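Local coordinates for protein CRISPR-associated endonuclease Cas9 (Campylobacter jejuni subsp. jejuni serotype O:2, PDB 5X2H) that is an RNA-guided endonuclease of bacterial CRISPR immunity that cuts invading DNA matching its guide, and whose natural form has RuvC-like and HNH nuclease domains, at residues F737-D742 with F811-V816; F112-E117 with K211-K216; M536-L541 with A562-Y567. All blocks are in the same frame, centred on the assembly; numbering follows the deposited sequence.

Interaction 1 of 3, residues F737-D742 with F811-V816; sequences FSLYKD and FEKYIV. With nucleotides of chain B; nucleotides of chain D.
Phe737 and Phe811 form a T-shaped (edge-to-face) aromatic pair. The edge of the Phe737 ring, led by CZ, meets the face of Phe811; the planes stand at 82° and the centroids are 5.4 Å apart. The carbonyl oxygen of Phe811 lies at the edge of the Phe737 ring, in its plane, with Phe737 CE2 3.5 Å from Phe811 O. Lys813 covers one face of Phe737 in a CH-pi contact, its CB 3.8 Å from the ring centroid. Apolar packing adds Leu739, whose CD1 is 3.9 Å from CZ of Phe811.

The polar contact is made by the same lysine. With CG anti to the backbone N (chi1 -178°) and an extended chain, Lys813 runs past Phe737 and its NZ donates to Ser738 O at 2.8 Å. The approach is almost in line with the carbonyl.

Lys741 NZ donates to OP1 of DA3 of chain D at 2.7 Å, while Ile815 packs on A76 and C77 of chain B. Segments 737-740 and 811-816, on strands of two different antiparallel sheets, cross at 66°. The contact joins the edge strand of the three-stranded sheet to the six-stranded sheet. Segment 811-816 lies in the PI-CTD part of Cas9.

Interaction 2 of 3, residues F112-E117 with K211-K216; sequences FRALNE and KLIFKK
Lys216 lies against the turn that follows helix 107-113, touching it with the carbon part of its side chain. Its CB is directed at the turn and comes 3.5 Å from Ala114 O. CG stands beside the backbone N, anti to the carbonyl carbon (chi1 -71°). The chain then bends at chi2 (-91°). This bend takes CD along the turn to the next carbonyl, with Lys216 CD 3.9 Å from Leu115 O. No hydrogen bond joins the two segments, but Gln217, the next residue of helix 203-219, donates from NE2 to the carbonyls of Ala114 and Glu117.

The apolar part lies one helical turn earlier. Ala114 CB faces the helix and meets the branch methyl of Ile213, CG2, at 3.8 Å. Leu115 and Leu212 cross at about a right angle and touch through one methyl each, Leu115 CD2 to Leu212 CD2 at 3.8 Å. Beyond this pair, Leu115 also touches Glu170 of helix 168-175, and Ile213 packs on Phe124 and Val127 of helix 121-133.

Inside the turn, Arg113 O accepts from both Asn116 N and Glu117 N, which keeps the chain coiled past the last clear helical residues. The contact is thus a helix C-terminal turn packed on the flank of helix 203-219, in a part of Cas9 built of helices and loops without strands, consistent with the alpha-helical recognition (REC) lobe of the Cas9 family.

Interaction 3 of 3, residues M536-L541 with A562-Y567; sequences MLTSAL and AVIIAY
Thr538 and Ile565 make the tight end of this contact. The methyl CG2 of Thr538 comes 3.5 Å from CD1 of Ile565, and the two side chains pass at a slant. The CB of Ile565 points away from helix 535-544. Its chain folds back, and this brings the terminal methyl to the threonine. Ile564 CG2 packs beside it, 4.0 Å from Thr538 CB and 3.9 Å from Thr538 O.

The chi1 of Thr538 (66°) separates its apolar and polar branches. OG1 sits between the backbone N and the carbonyl carbon, while CG2 faces the isoleucine. OG1 is hydrogen-bonded to Gly535 O and to OE2 of Glu485.

Both helices belong to the RuvC-like nuclease domain, which has an RNase H fold. Helix 557-566 packs on the mixed sheet, and helix 535-544 reaches it through Thr538 and Glu485. Their short segments cross at 112°. Glu485 is a predicted magnesium ligand, so Thr538 is probably a second-shell residue that helps position its carboxylate. The Ile565 side chain lies about 5 Å from that of Asp14, the predicted RuvC active-site residue.

Packing is looser towards Leu541 and Tyr567. Leu541 slides past Ile564 in the opposite direction, with its CD1 4.0 Å from Ile564 CG2. The same methyl, Leu541 CD1, approaches only the backbone of Tyr567, 4.4 Å from Tyr567 C. The tyrosine ring leads away from helix 535-544, and its OH is hydrogen-bonded to Ser25 OG. Tyr567 is the last residue modelled before a gap and is exposed in the model.

How the interactions relate
The three contacts come in series along the chain: interaction 2 first, then interaction 3, then interaction 1. They share no helix or strand. Interaction 2 lies in a strand-free, helical region, probably the recognition lobe, on the opposite side of the chain's centre from the other two. Its centre is about 78 Å from that of interaction 3 and about 70 Å from that of interaction 1. Interactions 1 and 3 are nearer neighbours, with centres about 35 Å apart and nearest atoms about 17 Å apart. Interaction 3 belongs to the RuvC-like nuclease. Interaction 1 joins two C-terminal sheets. The three contacts thus lie in separate parts of the chain, and only interaction 1 touches nucleic acid.

Interaction 1 of 3, residues F737-D742 with F811-V816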
loop_
_atom_site.group_PDB
_atom_site.type_symbol
_atom_site.label_atom_id
_atom_site.label_comp_id
_atom_site.label_asym_id
_atom_site.label_seq_id
_atom_site.Cartn_x
_atom_site.Cartn_y
_atom_site.Cartn_z
ATOM N N PHE A 737 23.301 11.239 -23.541
ATOM C CA PHE A 737 22.271 10.291 -23.136
ATOM C C PHE A 737 21.812 10.650 -21.730
ATOM O O PHE A 737 22.450 11.441 -21.027
ATOM C CB PHE A 737 22.774 8.846 -23.191
ATOM C CG PHE A 737 24.174 8.670 -22.670
ATOM C CD1 PHE A 737 24.423 8.624 -21.311
ATOM C CD2 PHE A 737 25.240 8.544 -23.545
ATOM C CE1 PHE A 737 25.708 8.458 -20.834
ATOM C CE2 PHE A 737 26.525 8.378 -23.075
ATOM C CZ PHE A 737 26.760 8.334 -21.719
ATOM N N SER A 738 20.689 10.061 -21.332
ATOM C CA SER A 738 20.153 10.197 -19.987
ATOM C C SER A 738 20.389 8.901 -19.228
ATOM O O SER A 738 20.152 7.812 -19.764
ATOM C CB SER A 738 18.659 10.525 -20.017
ATOM O OG SER A 738 18.423 11.758 -20.674
ATOM N N LEU A 739 20.858 9.017 -17.990
ATOM C CA LEU A 739 21.101 7.863 -17.140
ATOM C C LEU A 739 20.079 7.819 -16.014
ATOM O O LEU A 739 19.747 8.847 -15.418
ATOM C CB LEU A 739 22.513 7.890 -16.553
ATOM C CG LEU A 739 23.668 7.857 -17.551
ATOM C CD1 LEU A 739 24.996 7.796 -16.818
ATOM C CD2 LEU A 739 23.511 6.678 -18.509
ATOM N N TYR A 740 19.578 6.620 -15.743
ATOM C CA TYR A 740 18.715 6.338 -14.611
ATOM C C TYR A 740 19.399 5.280 -13.759
ATOM O O TYR A 740 20.368 4.646 -14.185
ATOM C CB TYR A 740 17.330 5.851 -15.067
ATOM C CG TYR A 740 16.686 6.717 -16.128
ATOM C CD1 TYR A 740 17.027 6.579 -17.467
ATOM C CD2 TYR A 740 15.729 7.666 -15.791
ATOM C CE1 TYR A 740 16.441 7.368 -18.444
ATOM C CE2 TYR A 740 15.134 8.461 -16.760
ATOM C CZ TYR A 740 15.495 8.307 -18.085
ATOM O OH TYR A 740 14.910 9.091 -19.054
ATOM N N LYS A 741 18.889 5.094 -12.544
ATOM C CA LYS A 741 19.426 4.054 -11.677
ATOM C C LYS A 741 19.385 2.706 -12.385
ATOM O O LYS A 741 18.358 2.321 -12.955
ATOM C CB LYS A 741 18.643 4.001 -10.365
ATOM C CG LYS A 741 18.928 5.185 -9.448
ATOM C CD LYS A 741 18.190 5.071 -8.123
ATOM C CE LYS A 741 18.584 6.200 -7.183
ATOM N NZ LYS A 741 18.378 7.542 -7.801
ATOM N N ASP A 742 20.522 2.009 -12.363
ATOM C CA ASP A 742 20.734 0.710 -12.999
ATOM C C ASP A 742 20.763 0.782 -14.522
ATOM O O ASP A 742 20.559 -0.234 -15.193
ATOM C CB ASP A 742 19.698 -0.324 -12.541
ATOM C CG ASP A 742 19.944 -0.794 -11.123
ATOM O OD1 ASP A 742 21.116 -0.778 -10.688
ATOM O OD2 ASP A 742 18.969 -1.174 -10.444
ATOM N N PHE A 811 32.750 6.776 -22.278
ATOM C CA PHE A 811 31.533 6.981 -21.487
ATOM C C PHE A 811 30.357 6.818 -22.452
ATOM O O PHE A 811 29.931 7.781 -23.096
ATOM C CB PHE A 811 31.533 8.343 -20.809
ATOM C CG PHE A 811 30.535 8.472 -19.692
ATOM C CD1 PHE A 811 29.787 7.382 -19.278
ATOM C CD2 PHE A 811 30.336 9.690 -19.059
ATOM C CE1 PHE A 811 28.863 7.503 -18.251
ATOM C CE2 PHE A 811 29.414 9.816 -18.030
ATOM C CZ PHE A 811 28.678 8.720 -17.626
ATOM N N GLU A 812 29.850 5.587 -22.548
ATOM C CA GLU A 812 28.831 5.223 -23.523
ATOM C C GLU A 812 27.682 4.507 -22.827
ATOM O O GLU A 812 27.880 3.798 -21.839
ATOM C CB GLU A 812 29.405 4.318 -24.622
ATOM C CG GLU A 812 30.668 4.846 -25.291
ATOM C CD GLU A 812 30.380 5.682 -26.522
ATOM O OE1 GLU A 812 29.256 5.586 -27.063
ATOM O OE2 GLU A 812 31.279 6.435 -26.953
ATOM N N LYS A 813 26.476 4.684 -23.362
ATOM C CA LYS A 813 25.281 4.070 -22.802
ATOM C C LYS A 813 24.918 2.813 -23.583
ATOM O O LYS A 813 25.007 2.786 -24.813
ATOM C CB LYS A 813 24.100 5.047 -22.806
ATOM C CG LYS A 813 22.819 4.480 -22.188
ATOM C CD LYS A 813 21.647 5.448 -22.297
ATOM C CE LYS A 813 20.434 4.919 -21.543
ATOM N NZ LYS A 813 19.267 5.850 -21.609
ATOM N N TYR A 814 24.524 1.771 -22.857
ATOM C CA TYR A 814 24.059 0.522 -23.442
ATOM C C TYR A 814 22.704 0.163 -22.846
ATOM O O TYR A 814 22.206 0.825 -21.930
ATOM C CB TYR A 814 25.065 -0.614 -23.214
ATOM C CG TYR A 814 26.247 -0.583 -24.154
ATOM C CD1 TYR A 814 27.213 0.412 -24.059
ATOM C CD2 TYR A 814 26.402 -1.554 -25.133
ATOM C CE1 TYR A 814 28.296 0.440 -24.921
ATOM C CE2 TYR A 814 27.480 -1.535 -25.996
ATOM C CZ TYR A 814 28.422 -0.537 -25.888
ATOM O OH TYR A 814 29.497 -0.518 -26.749
ATOM N N ILE A 815 22.107 -0.903 -23.376
ATOM C CA ILE A 815 20.781 -1.355 -22.973
ATOM C C ILE A 815 20.827 -2.860 -22.743
ATOM O O ILE A 815 21.337 -3.604 -23.589
ATOM C CB ILE A 815 19.717 -1.004 -24.031
ATOM C CG1 ILE A 815 19.595 0.513 -24.191
ATOM C CG2 ILE A 815 18.373 -1.617 -23.669
ATOM C CD1 ILE A 815 19.100 1.214 -22.950
ATOM N N VAL A 816 20.297 -3.306 -21.606
ATOM C CA VAL A 816 20.202 -4.725 -21.278
ATOM C C VAL A 816 18.784 -5.199 -21.557
ATOM O O VAL A 816 17.811 -4.539 -21.169
ATOM C CB VAL A 816 20.568 -4.994 -19.808
ATOM C CG1 VAL A 816 21.132 -6.402 -19.647
ATOM C CG2 VAL A 816 21.530 -3.959 -19.293
ATOM P P C B 77 15.761 -4.660 -25.250
ATOM O OP1 C B 77 17.160 -5.047 -25.565
ATOM O OP2 C B 77 14.817 -5.705 -24.779
ATOM O "O5'" C B 77 15.784 -3.529 -24.135
ATOM C "C5'" C B 77 14.686 -3.346 -23.256
ATOM C "C4'" C B 77 14.846 -2.066 -22.482
ATOM O "O4'" C B 77 14.951 -0.959 -23.401
ATOM C "C3'" C B 77 13.706 -1.682 -21.552
ATOM O "O3'" C B 77 13.828 -2.334 -20.300
ATOM C "C2'" C B 77 13.843 -0.164 -21.445
ATOM O "O2'" C B 77 14.772 0.181 -20.429
ATOM C "C1'" C B 77 14.456 0.211 -22.800
ATOM N N1 C B 77 13.519 0.875 -23.734
ATOM C C2 C B 77 13.315 2.249 -23.592
ATOM O O2 C B 77 13.894 2.849 -22.673
ATOM N N3 C B 77 12.487 2.884 -24.449
ATOM C C4 C B 77 11.892 2.200 -25.426
ATOM N N4 C B 77 11.081 2.873 -26.244
ATOM C C5 C B 77 12.089 0.797 -25.600
ATOM C C6 C B 77 12.913 0.182 -24.744
ATOM P P DA D 3 20.061 9.688 -5.136
ATOM O OP1 DA D 3 18.800 9.428 -5.864
ATOM O OP2 DA D 3 21.354 9.358 -5.775
ATOM O "O5'" DA D 3 20.119 11.223 -4.690
ATOM C "C5'" DA D 3 19.088 11.754 -3.852
ATOM C "C4'" DA D 3 19.655 12.717 -2.819
ATOM O "O4'" DA D 3 20.216 11.975 -1.701
ATOM C "C3'" DA D 3 20.763 13.641 -3.329
ATOM O "O3'" DA D 3 20.532 14.961 -2.874
ATOM C "C2'" DA D 3 22.037 13.041 -2.728
ATOM C "C1'" DA D 3 21.523 12.436 -1.428
ATOM N N9 DA D 3 22.320 11.303 -0.951
ATOM C C8 DA D 3 22.647 10.170 -1.646
ATOM N N7 DA D 3 23.371 9.315 -0.959
ATOM C C5 DA D 3 23.531 9.929 0.272
ATOM C C6 DA D 3 24.207 9.541 1.448
ATOM N N6 DA D 3 24.870 8.387 1.571
ATOM N N1 DA D 3 24.173 10.388 2.497
ATOM C C2 DA D 3 23.509 11.542 2.371
ATOM N N3 DA D 3 22.840 12.015 1.321
ATOM C C4 DA D 3 22.888 11.153 0.295
ATOM P P A B 76 11.276 -1.041 -29.549
ATOM O OP1 A B 76 11.552 0.413 -29.686
ATOM O OP2 A B 76 10.487 -1.747 -30.590
ATOM O "O5'" A B 76 12.675 -1.784 -29.399
ATOM C "C5'" A B 76 13.387 -1.752 -28.171
ATOM C "C4'" A B 76 14.758 -2.361 -28.316
ATOM O "O4'" A B 76 15.630 -1.442 -29.007
ATOM C "C3'" A B 76 15.486 -2.689 -27.021
ATOM O "O3'" A B 76 15.070 -3.954 -26.522
ATOM C "C2'" A B 76 16.966 -2.622 -27.416
ATOM O "O2'" A B 76 17.431 -3.882 -27.881
ATOM C "C1'" A B 76 16.961 -1.635 -28.593
ATOM N N9 A B 76 17.570 -0.323 -28.295
ATOM C C8 A B 76 18.683 0.196 -28.913
ATOM N N7 A B 76 19.022 1.387 -28.490
ATOM C C5 A B 76 18.060 1.679 -27.533
ATOM C C6 A B 76 17.863 2.803 -26.713
ATOM N N6 A B 76 18.657 3.875 -26.730
ATOM N N1 A B 76 16.813 2.786 -25.866
ATOM C C2 A B 76 16.018 1.709 -25.849
ATOM N N3 A B 76 16.100 0.593 -26.571
ATOM C C4 A B 76 17.153 0.639 -27.404
HETATM O O HOH W 1 19.249 8.790 -23.483
#

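Interaction 2 of 3, residues F112-E117 with K211-K216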
loop_
_atom_site.group_PDB
_atom_site.type_symbol
_atom_site.label_atom_id
_atom_site.label_comp_id
_atom_site.label_asym_id
_atom_site.label_seq_id
_atom_site.Cartn_x
_atom_site.Cartn_y
_atom_site.Cartn_z
ATOM N N PHE A 112 -12.714 28.508 30.483
ATOM C CA PHE A 112 -13.118 28.480 31.884
ATOM C C PHE A 112 -14.062 29.632 32.211
ATOM O O PHE A 112 -15.040 29.443 32.942
ATOM C CB PHE A 112 -11.894 28.521 32.802
ATOM C CG PHE A 112 -12.241 28.676 34.256
ATOM C CD1 PHE A 112 -12.895 27.662 34.937
ATOM C CD2 PHE A 112 -11.923 29.839 34.940
ATOM C CE1 PHE A 112 -13.227 27.805 36.274
ATOM C CE2 PHE A 112 -12.251 29.987 36.280
ATOM C CZ PHE A 112 -12.902 28.968 36.947
ATOM N N ARG A 113 -13.785 30.827 31.679
ATOM C CA ARG A 113 -14.677 31.962 31.897
ATOM C C ARG A 113 -16.077 31.674 31.374
ATOM O O ARG A 113 -17.071 32.119 31.960
ATOM C CB ARG A 113 -14.128 33.213 31.213
ATOM C CG ARG A 113 -12.825 33.744 31.757
ATOM C CD ARG A 113 -12.437 34.986 30.977
ATOM N NE ARG A 113 -11.165 35.556 31.401
ATOM C CZ ARG A 113 -10.585 36.592 30.803
ATOM N NH1 ARG A 113 -11.166 37.160 29.756
ATOM N NH2 ARG A 113 -9.426 37.057 31.248
ATOM N N ALA A 114 -16.171 30.934 30.265
ATOM C CA ALA A 114 -17.460 30.664 29.638
ATOM C C ALA A 114 -18.421 29.944 30.572
ATOM O O ALA A 114 -19.635 29.989 30.348
ATOM C CB ALA A 114 -17.262 29.840 28.365
ATOM N N LEU A 115 -17.910 29.281 31.609
ATOM C CA LEU A 115 -18.763 28.634 32.594
ATOM C C LEU A 115 -19.242 29.589 33.680
ATOM O O LEU A 115 -20.051 29.184 34.523
ATOM C CB LEU A 115 -18.018 27.463 33.238
ATOM C CG LEU A 115 -17.245 26.543 32.290
ATOM C CD1 LEU A 115 -16.463 25.500 33.073
ATOM C CD2 LEU A 115 -18.180 25.875 31.293
ATOM N N ASN A 116 -18.773 30.839 33.684
ATOM C CA ASN A 116 -19.067 31.752 34.786
ATOM C C ASN A 116 -19.476 33.156 34.366
ATOM O O ASN A 116 -20.162 33.824 35.148
ATOM C CB ASN A 116 -17.858 31.856 35.726
ATOM C CG ASN A 116 -17.361 30.499 36.186
ATOM O OD1 ASN A 116 -17.919 29.900 37.105
ATOM N ND2 ASN A 116 -16.308 30.005 35.543
ATOM N N GLU A 117 -19.102 33.638 33.185
ATOM C CA GLU A 117 -19.425 35.004 32.795
ATOM C C GLU A 117 -19.654 35.060 31.292
ATOM O O GLU A 117 -19.341 34.120 30.555
ATOM C CB GLU A 117 -18.317 35.978 33.204
ATOM C CG GLU A 117 -17.124 35.975 32.265
ATOM C CD GLU A 117 -15.885 36.574 32.898
ATOM O OE1 GLU A 117 -15.707 36.407 34.122
ATOM O OE2 GLU A 117 -15.092 37.210 32.174
ATOM N N LYS A 211 -21.402 22.140 23.881
ATOM C CA LYS A 211 -22.828 22.238 24.180
ATOM C C LYS A 211 -23.062 22.983 25.489
ATOM O O LYS A 211 -23.985 23.799 25.589
ATOM C CB LYS A 211 -23.460 20.847 24.244
ATOM C CG LYS A 211 -23.548 20.131 22.908
ATOM C CD LYS A 211 -24.246 18.784 23.051
ATOM C CE LYS A 211 -24.375 18.081 21.710
ATOM N NZ LYS A 211 -24.984 16.732 21.851
ATOM N N LEU A 212 -22.234 22.713 26.501
ATOM C CA LEU A 212 -22.380 23.389 27.784
ATOM C C LEU A 212 -22.048 24.870 27.669
ATOM O O LEU A 212 -22.714 25.711 28.283
ATOM C CB LEU A 212 -21.489 22.719 28.831
ATOM C CG LEU A 212 -21.444 23.374 30.213
ATOM C CD1 LEU A 212 -22.804 23.290 30.897
ATOM C CD2 LEU A 212 -20.362 22.740 31.072
ATOM N N ILE A 213 -21.021 25.208 26.886
ATOM C CA ILE A 213 -20.629 26.607 26.735
ATOM C C ILE A 213 -21.740 27.405 26.064
ATOM O O ILE A 213 -22.040 28.535 26.467
ATOM C CB ILE A 213 -19.304 26.709 25.958
ATOM C CG1 ILE A 213 -18.147 26.178 26.809
ATOM C CG2 ILE A 213 -19.045 28.144 25.530
ATOM C CD1 ILE A 213 -16.811 26.159 26.088
ATOM N N PHE A 214 -22.368 26.832 25.033
ATOM C CA PHE A 214 -23.500 27.496 24.394
ATOM C C PHE A 214 -24.623 27.740 25.394
ATOM O O PHE A 214 -25.170 28.847 25.475
ATOM C CB PHE A 214 -24.004 26.667 23.211
ATOM C CG PHE A 214 -23.437 27.090 21.884
ATOM C CD1 PHE A 214 -23.930 28.207 21.233
ATOM C CD2 PHE A 214 -22.418 26.368 21.285
ATOM C CE1 PHE A 214 -23.416 28.603 20.014
ATOM C CE2 PHE A 214 -21.900 26.758 20.062
ATOM C CZ PHE A 214 -22.401 27.878 19.426
ATOM N N LYS A 215 -24.970 26.715 26.177
ATOM C CA LYS A 215 -26.054 26.844 27.147
ATOM C C LYS A 215 -25.715 27.860 28.231
ATOM O O LYS A 215 -26.576 28.648 28.643
ATOM C CB LYS A 215 -26.363 25.480 27.763
ATOM C CG LYS A 215 -27.346 25.517 28.924
ATOM C CD LYS A 215 -26.933 24.528 30.006
ATOM C CE LYS A 215 -27.949 23.411 30.180
ATOM N NZ LYS A 215 -29.097 23.832 31.028
ATOM N N LYS A 216 -24.467 27.861 28.706
ATOM C CA LYS A 216 -24.077 28.805 29.749
ATOM C C LYS A 216 -24.019 30.230 29.213
ATOM O O LYS A 216 -24.448 31.169 29.893
ATOM C CB LYS A 216 -22.733 28.396 30.352
ATOM C CG LYS A 216 -22.807 27.149 31.220
ATOM C CD LYS A 216 -23.084 27.491 32.680
ATOM C CE LYS A 216 -23.797 26.343 33.382
ATOM N NZ LYS A 216 -23.764 26.474 34.866
#

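Interaction 3 of 3, residues M536-L541 with A562-Y567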
loop_
_atom_site.group_PDB
_atom_site.type_symbol
_atom_site.label_atom_id
_atom_site.label_comp_id
_atom_site.label_asym_id
_atom_site.label_seq_id
_atom_site.Cartn_x
_atom_site.Cartn_y
_atom_site.Cartn_z
ATOM N N MET A 536 12.757 -28.728 -0.524
ATOM C CA MET A 536 13.640 -29.603 0.241
ATOM C C MET A 536 14.438 -30.524 -0.674
ATOM O O MET A 536 15.560 -30.916 -0.335
ATOM C CB MET A 536 12.829 -30.421 1.246
ATOM N N LEU A 537 13.877 -30.873 -1.834
ATOM C CA LEU A 537 14.600 -31.691 -2.801
ATOM C C LEU A 537 15.675 -30.883 -3.517
ATOM O O LEU A 537 16.792 -31.372 -3.726
ATOM C CB LEU A 537 13.617 -32.295 -3.806
ATOM C CG LEU A 537 14.147 -32.761 -5.164
ATOM C CD1 LEU A 537 15.130 -33.913 -5.010
ATOM C CD2 LEU A 537 12.993 -33.154 -6.075
ATOM N N THR A 538 15.358 -29.645 -3.905
ATOM C CA THR A 538 16.334 -28.820 -4.609
ATOM C C THR A 538 17.492 -28.434 -3.697
ATOM O O THR A 538 18.639 -28.330 -4.150
ATOM C CB THR A 538 15.658 -27.572 -5.172
ATOM O OG1 THR A 538 15.206 -26.744 -4.093
ATOM C CG2 THR A 538 14.469 -27.968 -6.031
ATOM N N SER A 539 17.213 -28.215 -2.409
ATOM C CA SER A 539 18.285 -27.935 -1.462
ATOM C C SER A 539 19.161 -29.159 -1.236
ATOM O O SER A 539 20.366 -29.020 -0.993
ATOM C CB SER A 539 17.701 -27.443 -0.139
ATOM O OG SER A 539 16.917 -26.278 -0.334
ATOM N N ALA A 540 18.581 -30.359 -1.315
ATOM C CA ALA A 540 19.375 -31.574 -1.176
ATOM C C ALA A 540 20.232 -31.828 -2.410
ATOM O O ALA A 540 21.341 -32.362 -2.294
ATOM C CB ALA A 540 18.463 -32.769 -0.902
ATOM N N LEU A 541 19.738 -31.457 -3.594
ATOM C CA LEU A 541 20.546 -31.580 -4.803
ATOM C C LEU A 541 21.694 -30.581 -4.804
ATOM O O LEU A 541 22.777 -30.880 -5.323
ATOM C CB LEU A 541 19.664 -31.393 -6.040
ATOM C CG LEU A 541 19.988 -32.192 -7.310
ATOM C CD1 LEU A 541 18.824 -32.117 -8.286
ATOM C CD2 LEU A 541 21.271 -31.711 -7.977
ATOM N N ALA A 562 18.153 -22.446 -10.741
ATOM C CA ALA A 562 17.278 -22.733 -11.873
ATOM C C ALA A 562 17.787 -23.926 -12.671
ATOM O O ALA A 562 16.993 -24.712 -13.201
ATOM C CB ALA A 562 17.152 -21.500 -12.767
ATOM N N VAL A 563 19.110 -24.076 -12.772
ATOM C CA VAL A 563 19.666 -25.279 -13.385
ATOM C C VAL A 563 19.276 -26.510 -12.579
ATOM O O VAL A 563 19.028 -27.582 -13.144
ATOM C CB VAL A 563 21.196 -25.145 -13.527
ATOM C CG1 VAL A 563 21.804 -26.436 -14.052
ATOM C CG2 VAL A 563 21.540 -23.989 -14.449
ATOM N N ILE A 564 19.194 -26.376 -11.253
ATOM C CA ILE A 564 18.747 -27.486 -10.421
ATOM C C ILE A 564 17.264 -27.757 -10.641
ATOM O O ILE A 564 16.838 -28.917 -10.708
ATOM C CB ILE A 564 19.060 -27.204 -8.939
ATOM C CG1 ILE A 564 20.568 -27.264 -8.689
ATOM C CG2 ILE A 564 18.332 -28.191 -8.033
ATOM C CD1 ILE A 564 20.955 -27.030 -7.245
ATOM N N ILE A 565 16.457 -26.699 -10.766
ATOM C CA ILE A 565 15.017 -26.878 -10.955
ATOM C C ILE A 565 14.740 -27.650 -12.239
ATOM O O ILE A 565 13.801 -28.454 -12.306
ATOM C CB ILE A 565 14.290 -25.519 -10.954
ATOM C CG1 ILE A 565 14.674 -24.682 -9.734
ATOM C CG2 ILE A 565 12.785 -25.717 -10.970
ATOM C CD1 ILE A 565 14.512 -25.401 -8.429
ATOM N N ALA A 566 15.551 -27.424 -13.273
ATOM C CA ALA A 566 15.348 -28.103 -14.547
ATOM C C ALA A 566 15.718 -29.579 -14.485
ATOM O O ALA A 566 15.218 -30.362 -15.299
ATOM C CB ALA A 566 16.155 -27.411 -15.647
ATOM N N TYR A 567 16.573 -29.974 -13.549
ATOM C CA TYR A 567 17.004 -31.363 -13.443
ATOM C C TYR A 567 16.630 -31.958 -12.089
ATOM O O TYR A 567 15.789 -32.853 -12.004
ATOM C CB TYR A 567 18.514 -31.471 -13.666
ATOM C CG TYR A 567 18.961 -31.053 -15.051
ATOM C CD1 TYR A 567 18.139 -31.244 -16.155
ATOM C CD2 TYR A 567 20.204 -30.467 -15.254
ATOM C CE1 TYR A 567 18.544 -30.863 -17.422
ATOM C CE2 TYR A 567 20.617 -30.083 -16.517
ATOM C CZ TYR A 567 19.784 -30.284 -17.597
ATOM O OH TYR A 567 20.191 -29.903 -18.855
#